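Local coordinates for SnoaL-like domain-containing protein (PDB 5EVH) that is of unknown function but, as a SnoaL-like member of the NTF2 clan, probably binds or converts a small molecule in the pocket of its cone-shaped fold, at residues C37-G42 against L106-D111; A76-D81 against A92-T97; R22-A27 against P56-L61; T26-V31 against A49-M54. One frame throughout, in Å; residues are numbered along the deposited sequence. Where two conformers were deposited one is given.

Interaction 1. Residues C37-G42 against L106-D111; sequences CHAPAG and LRIIFD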
loop_
_atom_site.group_PDB
_atom_site.type_symbol
_atom_site.label_atom_id
_atom_site.label_comp_id
_atom_site.label_asym_id
_atom_site.label_seq_id
_atom_site.Cartn_x
_atom_site.Cartn_y
_atom_site.Cartn_z
ATOM N N CYS A 37 -13.347 0.553 7.812
ATOM C CA CYS A 37 -11.935 0.249 7.579
ATOM C C CYS A 37 -11.867 -0.984 6.680
ATOM O O CYS A 37 -12.508 -1.998 6.960
ATOM C CB CYS A 37 -11.173 0.018 8.901
ATOM S SG CYS A 37 -9.457 -0.504 8.612
ATOM N N HIS A 38 -11.126 -0.908 5.585
ATOM C CA HIS A 38 -10.911 -2.084 4.754
ATOM C C HIS A 38 -9.462 -2.469 4.972
ATOM O O HIS A 38 -8.554 -1.699 4.636
ATOM C CB HIS A 38 -11.159 -1.797 3.278
ATOM C CG HIS A 38 -12.525 -1.266 2.981
ATOM N ND1 HIS A 38 -13.632 -2.081 2.822
ATOM C CD2 HIS A 38 -12.953 0.002 2.773
ATOM C CE1 HIS A 38 -14.685 -1.334 2.550
ATOM N NE2 HIS A 38 -14.293 -0.071 2.494
ATOM N N ALA A 39 -9.240 -3.641 5.526
ATOM C CA ALA A 39 -7.892 -4.067 5.897
ATOM C C ALA A 39 -7.605 -5.383 5.190
ATOM O O ALA A 39 -8.538 -5.956 4.616
ATOM C CB ALA A 39 -7.826 -4.206 7.411
ATOM N N PRO A 40 -6.357 -5.900 5.195
ATOM C CA PRO A 40 -6.079 -7.092 4.375
ATOM C C PRO A 40 -6.929 -8.290 4.738
ATOM O O PRO A 40 -7.329 -9.036 3.834
ATOM C CB PRO A 40 -4.584 -7.334 4.612
ATOM C CG PRO A 40 -4.053 -5.903 4.785
ATOM C CD PRO A 40 -5.113 -5.282 5.697
ATOM N N ALA A 41 -7.282 -8.466 6.004
ATOM C CA ALA A 41 -8.092 -9.612 6.386
ATOM C C ALA A 41 -9.586 -9.369 6.201
ATOM O O ALA A 41 -10.365 -10.314 6.333
ATOM C CB ALA A 41 -7.795 -10.003 7.841
ATOM N N GLY A 42 -10.021 -8.145 5.856
ATOM C CA GLY A 42 -11.429 -7.893 5.600
ATOM C C GLY A 42 -11.902 -6.551 6.154
ATOM O O GLY A 42 -11.105 -5.725 6.600
ATOM N N LEU A 106 -11.017 4.221 5.869
ATOM C CA LEU A 106 -9.589 3.941 5.946
ATOM C C LEU A 106 -9.376 2.631 5.217
ATOM O O LEU A 106 -9.960 1.618 5.626
ATOM C CB LEU A 106 -9.129 3.837 7.403
ATOM C CG LEU A 106 -7.585 3.841 7.550
ATOM C CD1 LEU A 106 -7.270 4.309 8.992
ATOM C CD2 LEU A 106 -6.977 2.543 7.363
ATOM N N ARG A 107 -8.600 2.644 4.119
ATOM C CA ARG A 107 -8.209 1.392 3.472
ATOM C C ARG A 107 -6.715 1.206 3.712
ATOM O O ARG A 107 -5.911 2.076 3.343
ATOM C CB ARG A 107 -8.541 1.362 1.975
ATOM C CG ARG A 107 -8.010 0.052 1.328
ATOM C CD ARG A 107 -8.505 -0.167 -0.174
ATOM N NE ARG A 107 -9.890 0.276 -0.507
ATOM C CZ ARG A 107 -10.959 -0.527 -0.505
ATOM N NH1 ARG A 107 -12.142 -0.039 -0.845
ATOM N NH2 ARG A 107 -10.861 -1.824 -0.163
ATOM N N ILE A 108 -6.337 0.076 4.302
ATOM C CA ILE A 108 -4.918 -0.141 4.610
ATOM C C ILE A 108 -4.414 -1.400 3.918
ATOM O O ILE A 108 -5.129 -2.401 3.831
ATOM C CB ILE A 108 -4.651 -0.182 6.127
ATOM C CG1 ILE A 108 -3.186 -0.591 6.406
ATOM C CG2 ILE A 108 -5.570 -1.175 6.877
ATOM C CD1 ILE A 108 -2.802 -0.291 7.870
ATOM N N ILE A 109 -3.210 -1.317 3.329
ATOM C CA ILE A 109 -2.626 -2.450 2.584
ATOM C C ILE A 109 -1.289 -2.772 3.228
ATOM O O ILE A 109 -0.452 -1.885 3.375
ATOM C CB ILE A 109 -2.408 -2.106 1.095
ATOM C CG1 ILE A 109 -3.729 -1.644 0.478
ATOM C CG2 ILE A 109 -1.861 -3.373 0.406
ATOM C CD1 ILE A 109 -3.571 -1.226 -1.054
ATOM N N PHE A 110 -1.076 -4.040 3.578
ATOM C CA PHE A 110 0.251 -4.519 3.912
ATOM C C PHE A 110 0.278 -6.020 3.649
ATOM O O PHE A 110 -0.770 -6.672 3.480
ATOM C CB PHE A 110 0.627 -4.239 5.369
ATOM C CG PHE A 110 -0.348 -4.791 6.363
ATOM C CD1 PHE A 110 -1.391 -3.986 6.834
ATOM C CD2 PHE A 110 -0.228 -6.092 6.820
ATOM C CE1 PHE A 110 -2.324 -4.516 7.798
ATOM C CE2 PHE A 110 -1.137 -6.643 7.763
ATOM C CZ PHE A 110 -2.192 -5.862 8.232
ATOM N N ASP A 111 1.478 -6.560 3.570
ATOM C CA ASP A 111 1.663 -7.956 3.173
ATOM C C ASP A 111 1.655 -8.778 4.462
ATOM O O ASP A 111 2.541 -8.607 5.321
ATOM C CB ASP A 111 2.985 -8.118 2.437
ATOM C CG ASP A 111 3.241 -9.552 1.987
ATOM O OD1 ASP A 111 2.271 -10.382 1.983
ATOM O OD2 ASP A 111 4.408 -9.862 1.601
#

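Interaction 2. Residues A76-D81 against A92-T97; sequences ALLMYD and AAEHLT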
loop_
_atom_site.group_PDB
_atom_site.type_symbol
_atom_site.label_atom_id
_atom_site.label_comp_id
_atom_site.label_asym_id
_atom_site.label_seq_id
_atom_site.Cartn_x
_atom_site.Cartn_y
_atom_site.Cartn_z
ATOM N N ALA A 76 -6.483 11.581 2.029
ATOM C CA ALA A 76 -5.060 11.549 2.212
ATOM C C ALA A 76 -4.583 10.162 1.829
ATOM O O ALA A 76 -5.314 9.163 1.941
ATOM C CB ALA A 76 -4.652 11.897 3.680
ATOM N N LEU A 77 -3.320 10.101 1.441
ATOM C CA LEU A 77 -2.707 8.853 1.044
ATOM C C LEU A 77 -1.307 8.841 1.655
ATOM O O LEU A 77 -0.527 9.794 1.476
ATOM C CB LEU A 77 -2.669 8.776 -0.508
ATOM C CG LEU A 77 -2.250 7.442 -1.107
ATOM C CD1 LEU A 77 -3.267 6.310 -0.707
ATOM C CD2 LEU A 77 -2.181 7.568 -2.673
ATOM N N LEU A 78 -0.980 7.789 2.386
ATOM C CA LEU A 78 0.371 7.756 2.933
ATOM C C LEU A 78 0.933 6.350 2.931
ATOM O O LEU A 78 0.198 5.350 2.861
ATOM C CB LEU A 78 0.442 8.286 4.328
ATOM C CG LEU A 78 -0.608 7.919 5.300
ATOM C CD1 LEU A 78 0.124 7.026 6.210
ATOM C CD2 LEU A 78 -0.850 9.186 6.024
HETATM N N MSE A 79 2.263 6.310 2.928
HETATM C CA MSE A 79 2.962 5.011 2.950
HETATM C C MSE A 79 4.057 5.156 4.008
HETATM O O MSE A 79 4.750 6.205 4.064
HETATM C CB MSE A 79 3.549 4.700 1.601
HETATM C CG MSE A 79 4.330 3.340 1.682
HETATM SE SE MSE A 79 5.166 2.838 -0.031
HETATM C CE MSE A 79 3.501 2.428 -1.093
ATOM N N TYR A 80 4.216 4.133 4.872
ATOM C CA TYR A 80 5.169 4.198 5.965
ATOM C C TYR A 80 5.808 2.829 6.132
ATOM O O TYR A 80 5.221 1.794 5.819
ATOM C CB TYR A 80 4.529 4.699 7.288
ATOM C CG TYR A 80 3.293 3.954 7.707
ATOM C CD1 TYR A 80 2.031 4.393 7.321
ATOM C CD2 TYR A 80 3.395 2.821 8.500
ATOM C CE1 TYR A 80 0.884 3.706 7.741
ATOM C CE2 TYR A 80 2.268 2.125 8.928
ATOM C CZ TYR A 80 1.018 2.574 8.525
ATOM O OH TYR A 80 -0.116 1.882 8.925
ATOM N N ASP A 81 7.039 2.831 6.604
ATOM C CA ASP A 81 7.667 1.574 6.961
ATOM C C ASP A 81 7.317 1.311 8.420
ATOM O O ASP A 81 7.091 2.250 9.186
ATOM C CB ASP A 81 9.185 1.693 6.833
ATOM C CG ASP A 81 9.898 0.305 7.082
ATOM O OD1 ASP A 81 9.326 -0.725 6.634
ATOM O OD2 ASP A 81 10.947 0.270 7.760
ATOM N N ALA A 92 3.368 -0.302 5.122
ATOM C CA ALA A 92 1.927 -0.267 4.915
ATOM C C ALA A 92 1.555 0.992 4.134
ATOM O O ALA A 92 2.267 2.000 4.183
ATOM C CB ALA A 92 1.129 -0.308 6.239
ATOM N N ALA A 93 0.438 0.946 3.421
ATOM C CA ALA A 93 -0.076 2.167 2.798
ATOM C C ALA A 93 -1.527 2.357 3.228
ATOM O O ALA A 93 -2.262 1.361 3.397
ATOM C CB ALA A 93 -0.017 2.060 1.243
ATOM N N GLU A 94 -1.948 3.630 3.410
ATOM C CA GLU A 94 -3.284 3.920 3.885
ATOM C C GLU A 94 -3.898 4.989 3.023
ATOM O O GLU A 94 -3.249 6.018 2.732
ATOM C CB GLU A 94 -3.341 4.438 5.384
ATOM C CG GLU A 94 -2.858 3.388 6.337
ATOM C CD GLU A 94 -2.783 3.919 7.784
ATOM O OE1 GLU A 94 -3.085 5.106 7.934
ATOM O OE2 GLU A 94 -2.439 3.152 8.734
ATOM N N HIS A 95 -5.182 4.783 2.684
ATOM C CA HIS A 95 -5.957 5.776 1.976
ATOM C C HIS A 95 -7.050 6.207 2.949
ATOM O O HIS A 95 -7.844 5.359 3.384
ATOM C CB HIS A 95 -6.561 5.189 0.703
ATOM C CG HIS A 95 -7.500 6.139 0.002
ATOM N ND1 HIS A 95 -8.650 5.713 -0.637
ATOM C CD2 HIS A 95 -7.433 7.487 -0.211
ATOM C CE1 HIS A 95 -9.268 6.754 -1.191
ATOM N NE2 HIS A 95 -8.564 7.850 -0.922
ATOM N N LEU A 96 -7.085 7.488 3.321
ATOM C CA LEU A 96 -8.001 7.967 4.369
ATOM C C LEU A 96 -8.976 8.974 3.783
ATOM O O LEU A 96 -8.597 9.832 2.978
ATOM C CB LEU A 96 -7.245 8.665 5.516
ATOM C CG LEU A 96 -6.198 7.785 6.203
ATOM C CD1 LEU A 96 -4.873 7.954 5.478
ATOM C CD2 LEU A 96 -6.090 8.156 7.676
ATOM N N THR A 97 -10.222 8.898 4.222
ATOM C CA THR A 97 -11.204 9.942 3.956
ATOM C C THR A 97 -11.493 10.637 5.262
ATOM O O THR A 97 -11.753 9.975 6.272
ATOM C CB THR A 97 -12.515 9.319 3.419
ATOM O OG1 THR A 97 -12.168 8.547 2.263
ATOM C CG2 THR A 97 -13.548 10.351 3.095
#

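Interaction 3. Residues R22-A27 against P56-L61; sequences RDFDTA and PFSRIL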
loop_
_atom_site.group_PDB
_atom_site.type_symbol
_atom_site.label_atom_id
_atom_site.label_comp_id
_atom_site.label_asym_id
_atom_site.label_seq_id
_atom_site.Cartn_x
_atom_site.Cartn_y
_atom_site.Cartn_z
ATOM N N ARG A 22 1.531 4.971 20.545
ATOM C CA ARG A 22 0.731 4.200 21.533
ATOM C C ARG A 22 -0.052 5.108 22.470
ATOM O O ARG A 22 -0.368 4.747 23.619
ATOM C CB ARG A 22 1.604 3.248 22.342
ATOM C CG ARG A 22 2.379 2.316 21.438
ATOM C CD ARG A 22 2.953 1.160 22.190
ATOM N NE ARG A 22 3.795 0.398 21.263
ATOM C CZ ARG A 22 4.359 -0.751 21.606
ATOM N NH1 ARG A 22 4.130 -1.235 22.835
ATOM N NH2 ARG A 22 5.113 -1.426 20.729
ATOM N N ASP A 23 -0.388 6.272 21.941
ATOM C CA ASP A 23 -1.233 7.249 22.581
ATOM C C ASP A 23 -2.617 7.096 21.949
ATOM O O ASP A 23 -3.059 7.916 21.141
ATOM C CB ASP A 23 -0.577 8.596 22.369
ATOM C CG ASP A 23 -1.347 9.770 22.939
ATOM O OD1 ASP A 23 -2.336 9.605 23.684
ATOM O OD2 ASP A 23 -0.905 10.896 22.586
ATOM N N PHE A 24 -3.343 6.015 22.341
ATOM C CA PHE A 24 -4.514 5.602 21.566
ATOM C C PHE A 24 -5.724 6.462 21.802
ATOM O O PHE A 24 -6.540 6.633 20.891
ATOM C CB PHE A 24 -4.926 4.185 21.923
ATOM C CG PHE A 24 -3.857 3.261 21.762
ATOM C CD1 PHE A 24 -3.336 3.081 20.505
ATOM C CD2 PHE A 24 -3.333 2.566 22.875
ATOM C CE1 PHE A 24 -2.266 2.210 20.359
ATOM C CE2 PHE A 24 -2.268 1.659 22.755
ATOM C CZ PHE A 24 -1.710 1.484 21.500
ATOM N N ASP A 25 -5.943 6.879 23.038
ATOM C CA ASP A 25 -7.041 7.792 23.273
ATOM C C ASP A 25 -6.899 9.002 22.379
ATOM O O ASP A 25 -7.896 9.478 21.821
ATOM C CB ASP A 25 -7.083 8.202 24.732
ATOM C CG ASP A 25 -7.548 7.043 25.650
ATOM O OD1 ASP A 25 -7.981 5.978 25.115
ATOM O OD2 ASP A 25 -7.477 7.231 26.886
ATOM N N THR A 26 -5.650 9.460 22.156
ATOM C CA THR A 26 -5.452 10.619 21.283
ATOM C C THR A 26 -5.716 10.251 19.833
ATOM O O THR A 26 -6.411 10.992 19.117
ATOM C CB THR A 26 -4.029 11.174 21.454
ATOM O OG1 THR A 26 -3.887 11.549 22.841
ATOM C CG2 THR A 26 -3.775 12.417 20.543
ATOM N N ALA A 27 -5.206 9.097 19.387
ATOM C CA ALA A 27 -5.442 8.664 18.007
ATOM C C ALA A 27 -6.927 8.533 17.714
ATOM O O ALA A 27 -7.394 8.965 16.645
ATOM C CB ALA A 27 -4.725 7.323 17.741
ATOM N N PRO A 56 -3.844 -3.576 19.048
ATOM C CA PRO A 56 -2.833 -4.670 18.992
ATOM C C PRO A 56 -1.788 -4.451 17.911
ATOM O O PRO A 56 -0.608 -4.798 18.080
ATOM C CB PRO A 56 -3.673 -5.925 18.691
ATOM C CG PRO A 56 -5.081 -5.537 18.910
ATOM C CD PRO A 56 -5.218 -4.066 18.800
ATOM N N PHE A 57 -2.196 -3.839 16.801
ATOM C CA PHE A 57 -1.245 -3.560 15.723
ATOM C C PHE A 57 -0.189 -2.601 16.231
ATOM O O PHE A 57 1.027 -2.867 16.128
ATOM C CB PHE A 57 -2.035 -3.006 14.527
ATOM C CG PHE A 57 -1.309 -2.995 13.188
ATOM C CD1 PHE A 57 0.036 -3.281 13.075
ATOM C CD2 PHE A 57 -2.033 -2.663 12.023
ATOM C CE1 PHE A 57 0.676 -3.240 11.812
ATOM C CE2 PHE A 57 -1.403 -2.630 10.748
ATOM C CZ PHE A 57 -0.061 -2.924 10.649
ATOM N N SER A 58 -0.616 -1.469 16.812
ATOM C CA SER A 58 0.400 -0.525 17.254
ATOM C C SER A 58 1.384 -1.208 18.203
ATOM O O SER A 58 2.595 -0.947 18.140
ATOM C CB SER A 58 -0.195 0.709 17.938
ATOM O OG SER A 58 0.905 1.501 18.393
ATOM N N ARG A 59 0.887 -2.079 19.086
ATOM C CA ARG A 59 1.747 -2.673 20.112
ATOM C C ARG A 59 2.689 -3.765 19.601
ATOM O O ARG A 59 3.461 -4.305 20.396
ATOM C CB ARG A 59 0.906 -3.274 21.238
ATOM C CG ARG A 59 0.177 -2.267 22.063
ATOM C CD ARG A 59 -0.183 -2.886 23.375
ATOM N NE ARG A 59 -1.550 -2.565 23.738
ATOM C CZ ARG A 59 -1.909 -1.518 24.474
ATOM N NH1 ARG A 59 -1.004 -0.659 24.928
ATOM N NH2 ARG A 59 -3.187 -1.336 24.752
ATOM N N ILE A 60 2.593 -4.179 18.342
ATOM C CA ILE A 60 3.667 -4.994 17.779
ATOM C C ILE A 60 4.694 -4.100 17.061
ATOM O O ILE A 60 5.778 -4.577 16.720
ATOM C CB ILE A 60 3.200 -6.100 16.796
ATOM C CG1 ILE A 60 2.813 -5.514 15.470
ATOM C CG2 ILE A 60 2.073 -6.980 17.402
ATOM C CD1 ILE A 60 2.372 -6.542 14.503
ATOM N N LEU A 61 4.418 -2.806 16.883
ATOM C CA LEU A 61 5.371 -1.901 16.231
ATOM C C LEU A 61 6.488 -1.474 17.188
ATOM O O LEU A 61 6.210 -1.020 18.305
ATOM C CB LEU A 61 4.681 -0.606 15.792
ATOM C CG LEU A 61 4.525 -0.464 14.308
ATOM C CD1 LEU A 61 3.605 -1.629 13.874
ATOM C CD2 LEU A 61 3.968 0.909 13.990
HETATM O O HOH W 1 3.810 1.375 18.526
HETATM O O HOH W 2 2.417 -0.710 25.059
#

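Interaction 4. Residues T26-V31 against A49-M54; sequences TAMRHV and AFRAFM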
loop_
_atom_site.group_PDB
_atom_site.type_symbol
_atom_site.label_atom_id
_atom_site.label_comp_id
_atom_site.label_asym_id
_atom_site.label_seq_id
_atom_site.Cartn_x
_atom_site.Cartn_y
_atom_site.Cartn_z
ATOM N N THR A 26 -5.650 9.460 22.156
ATOM C CA THR A 26 -5.452 10.619 21.283
ATOM C C THR A 26 -5.716 10.251 19.833
ATOM O O THR A 26 -6.411 10.992 19.117
ATOM C CB THR A 26 -4.029 11.174 21.454
ATOM O OG1 THR A 26 -3.887 11.549 22.841
ATOM C CG2 THR A 26 -3.775 12.417 20.543
ATOM N N ALA A 27 -5.206 9.097 19.387
ATOM C CA ALA A 27 -5.442 8.664 18.007
ATOM C C ALA A 27 -6.927 8.533 17.714
ATOM O O ALA A 27 -7.394 8.965 16.645
ATOM C CB ALA A 27 -4.725 7.323 17.741
HETATM N N MSE A 28 -7.702 8.031 18.691
HETATM C CA MSE A 28 -9.122 7.781 18.477
HETATM C C MSE A 28 -9.918 9.071 18.425
HETATM O O MSE A 28 -11.042 9.068 17.935
HETATM C CB MSE A 28 -9.671 6.853 19.566
HETATM C CG MSE A 28 -9.137 5.412 19.452
HETATM SE SE MSE A 28 -9.524 4.507 17.769
HETATM C CE MSE A 28 -11.431 4.610 17.913
ATOM N N ARG A 29 -9.352 10.177 18.919
ATOM C CA ARG A 29 -9.979 11.472 18.684
ATOM C C ARG A 29 -10.180 11.731 17.216
ATOM O O ARG A 29 -10.999 12.585 16.857
ATOM C CB ARG A 29 -9.116 12.655 19.192
ATOM C CG ARG A 29 -8.871 12.779 20.650
ATOM C CD ARG A 29 -8.018 14.084 20.871
ATOM N NE ARG A 29 -7.669 14.197 22.273
ATOM C CZ ARG A 29 -6.722 14.992 22.736
ATOM N NH1 ARG A 29 -5.994 15.782 21.891
ATOM N NH2 ARG A 29 -6.490 14.994 24.031
ATOM N N HIS A 30 -9.319 11.155 16.365
ATOM C CA HIS A 30 -9.368 11.466 14.959
ATOM C C HIS A 30 -10.165 10.452 14.167
ATOM O O HIS A 30 -10.146 10.519 12.940
ATOM C CB HIS A 30 -7.943 11.518 14.410
ATOM C CG HIS A 30 -7.113 12.578 15.040
ATOM N ND1 HIS A 30 -7.206 13.909 14.660
ATOM C CD2 HIS A 30 -6.165 12.516 16.012
ATOM C CE1 HIS A 30 -6.325 14.620 15.358
ATOM N NE2 HIS A 30 -5.681 13.805 16.188
ATOM N N VAL A 31 -10.866 9.537 14.834
ATOM C CA VAL A 31 -11.593 8.440 14.185
ATOM C C VAL A 31 -13.096 8.688 14.309
ATOM O O VAL A 31 -13.607 8.893 15.424
ATOM C CB VAL A 31 -11.227 7.100 14.835
ATOM C CG1 VAL A 31 -12.158 5.950 14.290
ATOM C CG2 VAL A 31 -9.731 6.793 14.579
ATOM N N ALA A 49 -14.838 -1.679 16.947
ATOM C CA ALA A 49 -14.121 -2.715 16.207
ATOM C C ALA A 49 -12.805 -2.158 15.653
ATOM O O ALA A 49 -11.785 -2.866 15.599
ATOM C CB ALA A 49 -14.996 -3.256 15.074
ATOM N N PHE A 50 -12.802 -0.898 15.225
ATOM C CA PHE A 50 -11.551 -0.375 14.682
ATOM C C PHE A 50 -10.470 -0.372 15.770
ATOM O O PHE A 50 -9.324 -0.777 15.541
ATOM C CB PHE A 50 -11.765 1.042 14.117
ATOM C CG PHE A 50 -10.546 1.604 13.473
ATOM C CD1 PHE A 50 -10.099 1.096 12.252
ATOM C CD2 PHE A 50 -9.812 2.630 14.097
ATOM C CE1 PHE A 50 -8.931 1.595 11.648
ATOM C CE2 PHE A 50 -8.662 3.111 13.527
ATOM C CZ PHE A 50 -8.195 2.632 12.293
ATOM N N ARG A 51 -10.823 0.118 16.955
ATOM C CA ARG A 51 -9.875 0.149 18.061
ATOM C C ARG A 51 -9.357 -1.245 18.389
ATOM O O ARG A 51 -8.150 -1.442 18.584
ATOM C CB ARG A 51 -10.542 0.792 19.265
ATOM C CG ARG A 51 -9.684 0.741 20.486
ATOM C CD ARG A 51 -9.976 1.876 21.436
ATOM N NE ARG A 51 -8.805 1.943 22.310
ATOM C CZ ARG A 51 -8.512 2.955 23.097
ATOM N NH1 ARG A 51 -9.318 4.000 23.093
ATOM N NH2 ARG A 51 -7.412 2.907 23.865
ATOM N N ALA A 52 -10.248 -2.237 18.413
ATOM C CA ALA A 52 -9.821 -3.593 18.696
ATOM C C ALA A 52 -8.839 -4.115 17.651
ATOM O O ALA A 52 -8.077 -5.022 17.957
ATOM C CB ALA A 52 -11.057 -4.522 18.822
ATOM N N PHE A 53 -8.826 -3.566 16.426
ATOM C CA PHE A 53 -7.859 -3.949 15.387
ATOM C C PHE A 53 -6.565 -3.123 15.493
ATOM O O PHE A 53 -5.460 -3.679 15.477
ATOM C CB PHE A 53 -8.526 -3.805 14.001
ATOM C CG PHE A 53 -7.571 -3.649 12.859
ATOM C CD1 PHE A 53 -6.860 -4.711 12.384
ATOM C CD2 PHE A 53 -7.421 -2.432 12.228
ATOM C CE1 PHE A 53 -5.948 -4.545 11.308
ATOM C CE2 PHE A 53 -6.538 -2.269 11.149
ATOM C CZ PHE A 53 -5.815 -3.331 10.692
HETATM N N MSE A 54 -6.690 -1.795 15.625
HETATM C CA MSE A 54 -5.518 -0.885 15.542
HETATM C C MSE A 54 -4.640 -1.039 16.774
HETATM O O MSE A 54 -3.401 -1.067 16.679
HETATM C CB MSE A 54 -5.915 0.622 15.360
HETATM C CG MSE A 54 -6.755 1.300 16.471
HETATM SE SE MSE A 54 -5.867 2.279 18.016
HETATM C CE MSE A 54 -5.696 4.072 17.221
#

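Interaction 1. Residues C37-G42 against L106-D111
Arg107 stacks its guanidinium on the His38 imidazole, nearly parallel (9°) at 4.2 Å between centres. The stack is offset: NH2 sits near His38 CB and CG, NH1 over the rim at CD2. A bend at chi3 (-36°) brings the end of the Arg107 chain back onto the ring. A serine here would probably leave this face of His38 without its flat cover and the ring freer to turn. Further along, Pro40 and Phe110 meet at about a right angle, Pro40 CG standing over the middle of the ring, 3.8 Å from its centroid. Phe110 presents that face because chi1 (56°) sets CG between its backbone N and carbonyl carbon. On the sheet face away from the stack, Cys37 SG meets Leu106 CD2 at 4.1 Å, and Ala39 CB touches Ile108 CG2 at 3.8 Å. His38 N bonds to Leu106 O (2.8 Å), and Ile108 N to His38 O (2.9 Å). Phe50 of helix 47-58 covers Cys37 and Leu106, while Arg107 packs on Leu67 of the second subunit. This is a parallel strand pair in the curved mixed sheet of the NTF2-like alpha+beta fold.

Interaction 2. Residues A76-D81 against A92-T97
Tyr80 OH donates a hydrogen bond to Glu94 OE2 at 2.7 Å, reaching the oxygen from above the carboxylate plane, 45° out of it. Tyr80 CG sits between its own backbone N and carbonyl carbon (chi1 52°), which carries the ring across to Ala92 and Glu94. Ring and carboxylate stand at 89° to each other, and the carboxyl group lies at the ring edge. Ala92 packs on the tyrosine: its CB touches Tyr80 CZ at 3.7 Å, and its carbonyl O lies over one ring face, offset toward the rim. A phenylalanine in place of Tyr80 would probably leave the buried Glu94 OE2 without this donor and its carboxylate no longer pinned at the ring edge. Beside them Leu78 runs along Glu94, CD1 4.1 Å from OE1, while its CD2 meets Leu96 CD1 at 4.2 Å. The other sheet face carries Leu77 CD1 against His95 CB at 3.8 Å, and the selenomethionine Met79, whose CE comes to 4.2 Å from Ala93 CB.

The backbone fixes these positions. Ala76-Leu96, Leu78-Glu94 and Tyr80-Ala92 are hydrogen-bonded antiparallel pairs, each closed by two N-H...O bonds. Farther out, His16 and Trp19 of helix 7-20 pack on Tyr80, and Ile108 touches both Tyr80 and Glu94. On the face of Met79 and Ala93 lies the second subunit, whose Ile109 and Ala93 pack against them. The contact is a beta hairpin of the NTF2-like cone; Tyr80 and Glu94 sit on the helix-covered concave side, where relatives keep their ligand pocket, so a role in such a pocket is possible.

Interaction 3. Residues R22-A27 against P56-L61
From the Schellman motif that ends helix 7-20, Arg22 reaches across to the type I turn Ser58-Leu61 at the end of helix 47-58. Its chain is extended from CG to NE (chi3 -174°), long enough for NH2 to donate to Leu61 O at 2.7 Å. That oxygen lies close to the guanidinium plane, although the N-H comes in tilted from the carbonyl plane. Arg59 CA sits over the centre of the guanidinium, 3.6 Å from Arg22 CZ, so the flat group rests on the turn's backbone. Two waters lie at the guanidinium edge: one accepts from Arg22 NE at 2.9 Å and also lies close to Ser58 O, the other accepts from Arg22 NH1 and, in the conformer given, more weakly from Arg59 NH1. Two ordered waters thus bridge Arg22 to the turn.

Deeper in, Phe24 offers its ring edge, with CE1 3.5 Å from Ser58 CB. CE2 points at a face of the Arg59 guanidinium, the planes 78° apart, but Ser58 and Arg59 were each modelled in two conformers and these details are less certain. In the conformer given, Ser58 OG hydrogen-bonds to Trp19 O, and Arg59 pairs with Glu55 in a salt bridge. The contact thus lies where helices 7-20, 24-28 and 47-58 converge: Phe24 also leans on Met54, and Leu61 touches Thr20 of helix 7-20 and Thr82 of strand 75-84.

Interaction 4. Residues T26-V31 against A49-M54
A Met-aromatic contact joins Met28 to Phe50. Met28, a selenomethionine, brings SE to the ring edge, 5.4 Å from the centroid and 83° off the ring normal, with Phe50 CD2 the ring atom it meets at 4.1 Å. Its chain is bent at chi2 (-59°) and chi3 (-60°), which curls the selenium back between Phe50 and Arg51.

Purely apolar contacts flank it. Val31 straddles one border of the same ring, CG2 4.0 Å from Phe50 CE2 and CG1 4.1 Å from Phe50 CD2, the two side chains crossing at a slant. Met54 adds its CE at 3.9 Å from Met28 SE and also reaches the methyl of Ala27; Met54 was modelled in two conformers, so the closeness of these contacts is doubtful.

The third kind sets a carbon chain beside a charged one. Arg51 runs extended past Met28: Arg51 CB lies 4.1 Å from Met28 SE, and Arg51 NH1, at the end of the chain, 3.9 Å from Met28 CG. NE and NH1 are salt-bridged to Glu55 and Asp25 respectively. Tyr15 of helix 7-20 packs on Phe50 and Met54 beyond this layer.

The contact is mostly apolar, with selenium against a ring edge its one more specific element and the charged end of Arg51 turned to Asp25 and Glu55. Residues 26-31 thus meet 49-54 by shape and apolar burial, and the Asp25-Arg51 salt bridge adds a directional tie between the same helices.

In the fold
Interactions 1 and 2, centres about 10 Å apart, share one mixed sheet through neighbouring strands 92-99 and 102-109; interaction 2 is nested in the loop that interaction 1 closes, and both touch the second subunit. Interactions 3 and 4, centres about 8 Å apart, both join helix 24-28 to helix 47-58; they close before interaction 2 opens, and their segments alternate with those of interaction 1. Helix 47-58 ties the groups together: Phe50 and Phe53 reach the strands of interaction 1, and Phe57 packs on Ile108 and Phe110. The centre of interaction 2 lies about 15 Å from that of interaction 4, without touch. Helices thus close over one sheet face while the other serves the dimer.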